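Side-chain contacts in putative short-chain dehydrogenase/reductase (Burkholderia xenovorans, PDB 5K9Z), which probably acts as an NAD- or NADP-dependent oxidoreductase that interconverts alcohol and carbonyl groups, as many short-chain dehydrogenases/reductases do: residues 33-38 and 89-94; 232-237 and 246-251. One frame throughout, in Å; residues are numbered along the deposited sequence.

Interaction 1: 33-38 and 89-94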
loop_
_atom_site.group_PDB
_atom_site.type_symbol
_atom_site.label_atom_id
_atom_site.label_comp_id
_atom_site.label_asym_id
_atom_site.label_seq_id
_atom_site.Cartn_x
_atom_site.Cartn_y
_atom_site.Cartn_z
ATOM N N ARG C 33 -30.511 1.026 -3.176
ATOM C CA ARG C 33 -31.217 1.852 -4.151
ATOM C C ARG C 33 -30.634 1.677 -5.550
ATOM O O ARG C 33 -31.371 1.487 -6.521
ATOM C CB ARG C 33 -31.158 3.331 -3.760
ATOM C CG ARG C 33 -31.962 3.700 -2.552
ATOM C CD ARG C 33 -31.974 5.211 -2.328
ATOM N NE ARG C 33 -31.791 5.507 -0.909
ATOM C CZ ARG C 33 -32.778 5.804 -0.072
ATOM N NH1 ARG C 33 -32.512 6.046 1.209
ATOM N NH2 ARG C 33 -34.030 5.859 -0.514
ATOM N N LEU C 34 -29.309 1.772 -5.681
ATOM C CA LEU C 34 -28.730 1.751 -7.020
ATOM C C LEU C 34 -28.877 0.377 -7.659
ATOM O O LEU C 34 -29.171 0.273 -8.854
ATOM C CB LEU C 34 -27.263 2.175 -6.988
ATOM C CG LEU C 34 -26.601 2.241 -8.377
ATOM C CD1 LEU C 34 -27.361 3.162 -9.317
ATOM C CD2 LEU C 34 -25.143 2.672 -8.274
ATOM N N MET C 35 -28.684 -0.686 -6.883
ATOM C CA MET C 35 -28.837 -2.027 -7.445
ATOM C C MET C 35 -30.276 -2.279 -7.888
ATOM O O MET C 35 -30.510 -2.887 -8.940
ATOM C CB MET C 35 -28.379 -3.075 -6.440
ATOM C CG MET C 35 -26.861 -3.077 -6.251
ATOM S SD MET C 35 -26.308 -4.473 -5.246
ATOM C CE MET C 35 -24.544 -4.420 -5.555
ATOM N N ALA C 36 -31.250 -1.792 -7.114
ATOM C CA ALA C 36 -32.646 -1.877 -7.540
ATOM C C ALA C 36 -32.871 -1.094 -8.829
ATOM O O ALA C 36 -33.550 -1.568 -9.745
ATOM C CB ALA C 36 -33.568 -1.369 -6.431
ATOM N N GLN C 37 -32.321 0.119 -8.905
ATOM C CA GLN C 37 -32.404 0.921 -10.122
ATOM C C GLN C 37 -31.745 0.227 -11.309
ATOM O O GLN C 37 -32.191 0.392 -12.452
ATOM C CB GLN C 37 -31.770 2.285 -9.862
ATOM C CG GLN C 37 -31.819 3.263 -11.012
ATOM C CD GLN C 37 -31.090 4.547 -10.673
ATOM O OE1 GLN C 37 -31.151 5.018 -9.532
ATOM N NE2 GLN C 37 -30.376 5.108 -11.647
ATOM N N GLU C 38 -30.682 -0.541 -11.069
ATOM C CA GLU C 38 -30.022 -1.295 -12.130
ATOM C C GLU C 38 -30.740 -2.604 -12.441
ATOM O O GLU C 38 -30.200 -3.428 -13.186
ATOM C CB GLU C 38 -28.555 -1.565 -11.763
ATOM C CG GLU C 38 -27.684 -0.299 -11.675
ATOM C CD GLU C 38 -27.133 0.182 -13.026
ATOM O OE1 GLU C 38 -26.533 1.278 -13.053
ATOM O OE2 GLU C 38 -27.295 -0.519 -14.050
ATOM N N LEU C 89 -28.891 -16.467 -5.530
ATOM C CA LEU C 89 -28.191 -15.295 -5.009
ATOM C C LEU C 89 -27.031 -14.969 -5.943
ATOM O O LEU C 89 -26.148 -15.807 -6.155
ATOM C CB LEU C 89 -27.671 -15.531 -3.594
ATOM C CG LEU C 89 -26.954 -14.337 -2.968
ATOM C CD1 LEU C 89 -27.898 -13.137 -2.838
ATOM C CD2 LEU C 89 -26.374 -14.723 -1.619
ATOM N N ASP C 90 -27.046 -13.772 -6.524
ATOM C CA ASP C 90 -26.012 -13.399 -7.483
ATOM C C ASP C 90 -24.946 -12.494 -6.899
ATOM O O ASP C 90 -23.795 -12.544 -7.340
ATOM C CB ASP C 90 -26.643 -12.708 -8.683
ATOM C CG ASP C 90 -27.574 -13.620 -9.429
ATOM O OD1 ASP C 90 -27.072 -14.609 -9.995
ATOM O OD2 ASP C 90 -28.792 -13.345 -9.463
ATOM N N CYS C 91 -25.305 -11.660 -5.930
ATOM C CA CYS C 91 -24.379 -10.681 -5.393
ATOM C C CYS C 91 -24.608 -10.560 -3.897
ATOM O O CYS C 91 -25.752 -10.444 -3.451
ATOM C CB CYS C 91 -24.555 -9.318 -6.079
ATOM S SG CYS C 91 -23.446 -8.059 -5.408
ATOM N N MET C 92 -23.530 -10.641 -3.125
ATOM C CA MET C 92 -23.567 -10.444 -1.681
ATOM C C MET C 92 -22.750 -9.204 -1.338
ATOM O O MET C 92 -21.606 -9.085 -1.781
ATOM C CB MET C 92 -22.993 -11.653 -0.955
ATOM C CG MET C 92 -22.881 -11.469 0.550
ATOM S SD MET C 92 -24.485 -11.608 1.338
ATOM C CE MET C 92 -24.048 -11.562 3.080
ATOM N N VAL C 93 -23.309 -8.298 -0.539
ATOM C CA VAL C 93 -22.587 -7.094 -0.123
ATOM C C VAL C 93 -22.458 -7.108 1.397
ATOM O O VAL C 93 -23.442 -6.908 2.117
ATOM C CB VAL C 93 -23.267 -5.812 -0.616
ATOM C CG1 VAL C 93 -22.464 -4.585 -0.174
ATOM C CG2 VAL C 93 -23.363 -5.816 -2.134
ATOM N N ASN C 94 -21.244 -7.341 1.890
ATOM C CA ASN C 94 -20.956 -7.309 3.322
ATOM C C ASN C 94 -20.640 -5.874 3.696
ATOM O O ASN C 94 -19.532 -5.395 3.452
ATOM C CB ASN C 94 -19.786 -8.214 3.669
ATOM C CG ASN C 94 -20.042 -9.645 3.301
ATOM O OD1 ASN C 94 -21.034 -10.229 3.731
ATOM N ND2 ASN C 94 -19.172 -10.213 2.470
#
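Met35 reaches from the helix to the strand with a single atom, its terminal methyl CE, and the contact is wholly apolar. CE lies 3.8 Å from Cys91 SG and 3.9 Å from Val93 CG2, nearly equal distances that put the methyl against two residues on the same face of the strand. The backbones stay well apart, with Met35 CA 9.9 Å from Cys91 CA, and the thioether bridges the gap because its chain is extended beyond CG (chi2 -172°, chi3 167°). Cys91 and Val93, two residues apart on the strand, both point toward the helix. The Met35 and Val93 side chains meet at a slant.

No hydrogen bond spans the segments; Cys91 pairs by its backbone with Val17 and Leu19 of strand 17-21, and Ala18 of the same strand touches both Met35 and Cys91.

All three touching residues are buried. Helix 26-37 thus covers the central parallel strands 17-21 and 91-94, the helix-on-sheet packing of the Rossmann fold in short-chain dehydrogenases/reductases.

Interaction 2: 232-237 and 246-251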
loop_
_atom_site.group_PDB
_atom_site.type_symbol
_atom_site.label_atom_id
_atom_site.label_comp_id
_atom_site.label_asym_id
_atom_site.label_seq_id
_atom_site.Cartn_x
_atom_site.Cartn_y
_atom_site.Cartn_z
ATOM N N LEU C 232 -19.502 -0.527 -6.189
ATOM C CA LEU C 232 -19.979 -1.882 -5.967
ATOM C C LEU C 232 -20.739 -2.399 -7.178
ATOM O O LEU C 232 -20.606 -3.569 -7.548
ATOM C CB LEU C 232 -20.868 -1.918 -4.720
ATOM C CG LEU C 232 -20.123 -1.704 -3.410
ATOM C CD1 LEU C 232 -21.100 -1.323 -2.325
ATOM C CD2 LEU C 232 -19.363 -2.980 -3.012
ATOM N N VAL C 233 -21.573 -1.558 -7.791
ATOM C CA VAL C 233 -22.299 -2.015 -8.975
ATOM C C VAL C 233 -21.318 -2.305 -10.108
ATOM O O VAL C 233 -21.433 -3.327 -10.796
ATOM C CB VAL C 233 -23.388 -0.999 -9.376
ATOM C CG1 VAL C 233 -23.927 -1.305 -10.771
ATOM C CG2 VAL C 233 -24.543 -1.049 -8.360
ATOM N N TYR C 234 -20.309 -1.443 -10.291
ATOM C CA TYR C 234 -19.256 -1.764 -11.258
ATOM C C TYR C 234 -18.664 -3.150 -10.985
ATOM O O TYR C 234 -18.578 -3.994 -11.890
ATOM C CB TYR C 234 -18.148 -0.712 -11.249
ATOM C CG TYR C 234 -16.934 -1.180 -12.027
ATOM C CD1 TYR C 234 -16.973 -1.305 -13.415
ATOM C CD2 TYR C 234 -15.765 -1.544 -11.368
ATOM C CE1 TYR C 234 -15.863 -1.762 -14.131
ATOM C CE2 TYR C 234 -14.662 -2.009 -12.063
ATOM C CZ TYR C 234 -14.711 -2.107 -13.439
ATOM O OH TYR C 234 -13.603 -2.572 -14.113
ATOM N N LEU C 235 -18.273 -3.412 -9.734
ATOM C CA LEU C 235 -17.651 -4.696 -9.426
ATOM C C LEU C 235 -18.610 -5.868 -9.622
ATOM O O LEU C 235 -18.163 -6.976 -9.953
ATOM C CB LEU C 235 -17.087 -4.700 -8.004
ATOM C CG LEU C 235 -15.828 -3.866 -7.746
ATOM C CD1 LEU C 235 -15.452 -3.889 -6.280
ATOM C CD2 LEU C 235 -14.663 -4.346 -8.598
ATOM N N ALA C 236 -19.919 -5.661 -9.425
ATOM C CA ALA C 236 -20.875 -6.752 -9.623
ATOM C C ALA C 236 -21.252 -6.952 -11.087
ATOM O O ALA C 236 -21.795 -8.009 -11.440
ATOM C CB ALA C 236 -22.147 -6.516 -8.815
ATOM N N SER C 237 -20.974 -5.973 -11.941
ATOM C CA SER C 237 -21.439 -6.011 -13.314
ATOM C C SER C 237 -20.586 -6.972 -14.139
ATOM O O SER C 237 -19.484 -7.357 -13.748
ATOM C CB SER C 237 -21.399 -4.609 -13.935
ATOM O OG SER C 237 -20.062 -4.192 -14.186
ATOM N N HIS C 246 -9.749 -7.854 -5.757
ATOM C CA HIS C 246 -9.230 -6.492 -5.848
ATOM C C HIS C 246 -9.835 -5.621 -4.759
ATOM O O HIS C 246 -10.966 -5.844 -4.322
ATOM C CB HIS C 246 -9.542 -5.882 -7.219
ATOM C CG HIS C 246 -9.008 -4.488 -7.406
ATOM N ND1 HIS C 246 -7.674 -4.173 -7.271
ATOM C CD2 HIS C 246 -9.638 -3.329 -7.712
ATOM C CE1 HIS C 246 -7.501 -2.880 -7.496
ATOM N NE2 HIS C 246 -8.678 -2.344 -7.771
ATOM N N THR C 247 -9.079 -4.623 -4.328
ATOM C CA THR C 247 -9.599 -3.615 -3.403
ATOM C C THR C 247 -9.724 -2.315 -4.181
ATOM O O THR C 247 -8.722 -1.649 -4.462
ATOM C CB THR C 247 -8.711 -3.454 -2.179
ATOM O OG1 THR C 247 -8.663 -4.697 -1.475
ATOM C CG2 THR C 247 -9.287 -2.363 -1.229
ATOM N N LEU C 248 -10.951 -1.975 -4.557
ATOM C CA LEU C 248 -11.190 -0.757 -5.314
ATOM C C LEU C 248 -11.255 0.409 -4.331
ATOM O O LEU C 248 -12.200 0.513 -3.542
ATOM C CB LEU C 248 -12.473 -0.893 -6.125
ATOM C CG LEU C 248 -12.979 0.309 -6.904
ATOM C CD1 LEU C 248 -11.861 0.949 -7.690
ATOM C CD2 LEU C 248 -14.102 -0.141 -7.824
ATOM N N VAL C 249 -10.241 1.271 -4.360
ATOM C CA VAL C 249 -10.093 2.354 -3.384
ATOM C C VAL C 249 -10.769 3.608 -3.925
ATOM O O VAL C 249 -10.533 4.007 -5.077
ATOM C CB VAL C 249 -8.611 2.622 -3.074
ATOM C CG1 VAL C 249 -8.456 3.828 -2.129
ATOM C CG2 VAL C 249 -7.927 1.369 -2.516
ATOM N N VAL C 250 -11.610 4.231 -3.097
ATOM C CA VAL C 250 -12.349 5.432 -3.486
ATOM C C VAL C 250 -12.058 6.465 -2.403
ATOM O O VAL C 250 -12.830 6.620 -1.454
ATOM C CB VAL C 250 -13.859 5.180 -3.629
ATOM C CG1 VAL C 250 -14.559 6.418 -4.215
ATOM C CG2 VAL C 250 -14.139 3.926 -4.481
ATOM N N ASP C 251 -10.927 7.193 -2.545
ATOM C CA ASP C 251 -10.465 8.044 -1.450
ATOM C C ASP C 251 -9.797 9.326 -1.938
ATOM O O ASP C 251 -9.004 9.909 -1.196
ATOM C CB ASP C 251 -9.483 7.250 -0.552
ATOM C CG ASP C 251 -8.091 7.061 -1.194
ATOM O OD1 ASP C 251 -7.933 7.184 -2.431
ATOM O OD2 ASP C 251 -7.144 6.750 -0.450
#
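Leu235 of the helix and Leu248 of the strand have the closest CA atoms of the two segments, 8.6 Å apart, and no hydrogen bond joins them, so side chains alone span the gap. Leu248 carries the strand's share through one methyl, CD2, which lies 4.1 Å from Leu235 CG and 4.2 Å from Tyr234 CD2. Its CG is anti to the backbone N (chi1 175°), and from there the branch meets two consecutive helix residues. Against Leu235 it crosses aslant, touching the branching carbon; against Tyr234 the side chains cross at about a right angle, and the methyl comes obliquely to the ring.

Leu235 is buried and also packs on Asn187 and Val189 of strand 184-191, while Tyr234 is only partly buried and gives up 15 Å² to the strand segment against 47 Å² for Leu235.

Just beyond, the helix ends. Ser237, the first residue to leave helical angles, turns its hydroxyl back to donate to Tyr234 O, with OG 2.7 Å from that oxygen and 19° out of the carbonyl plane. Ser237 N also bonds to Tyr234 O, at 3.1 Å, so two donors of one residue grip this carbonyl. Nearby, Leu235 O accepts from Arg185 NH2.

On the strand side, backbone bonds from Leu248 to Ala188 and Ala190 tie strand 247-250, outermost in the sheet of this chain, to strand 184-191. Across the interface itself the separations are ordinary van der Waals ones and the summed buried surface is 139 Å², consistent with a contribution from dispersion and water exclusion, with no directional bond between the segments.

Following strand 17-21, helix 26-37 supplies the first half of interaction 1, which closes when the chain returns through strand 91-94, after 50 residues that include strands 41-46 and 63-66. Interaction 2 opens much later and closes a short loop: only eight residues, none helical or in a strand, separate 232-237 from 246-251. The two are in series, neither nested nor crossed. Their centres lie 13 Å apart, and they touch directly: Met35 CG is 3.7 Å from Val233 CG2, and Cys91 SG is 4.0 Å from Ala236 CB. Helices 26-37 and 225-236 therefore pack against each other while covering one parallel sheet, at its middle and toward strand 247-250, outermost within this chain.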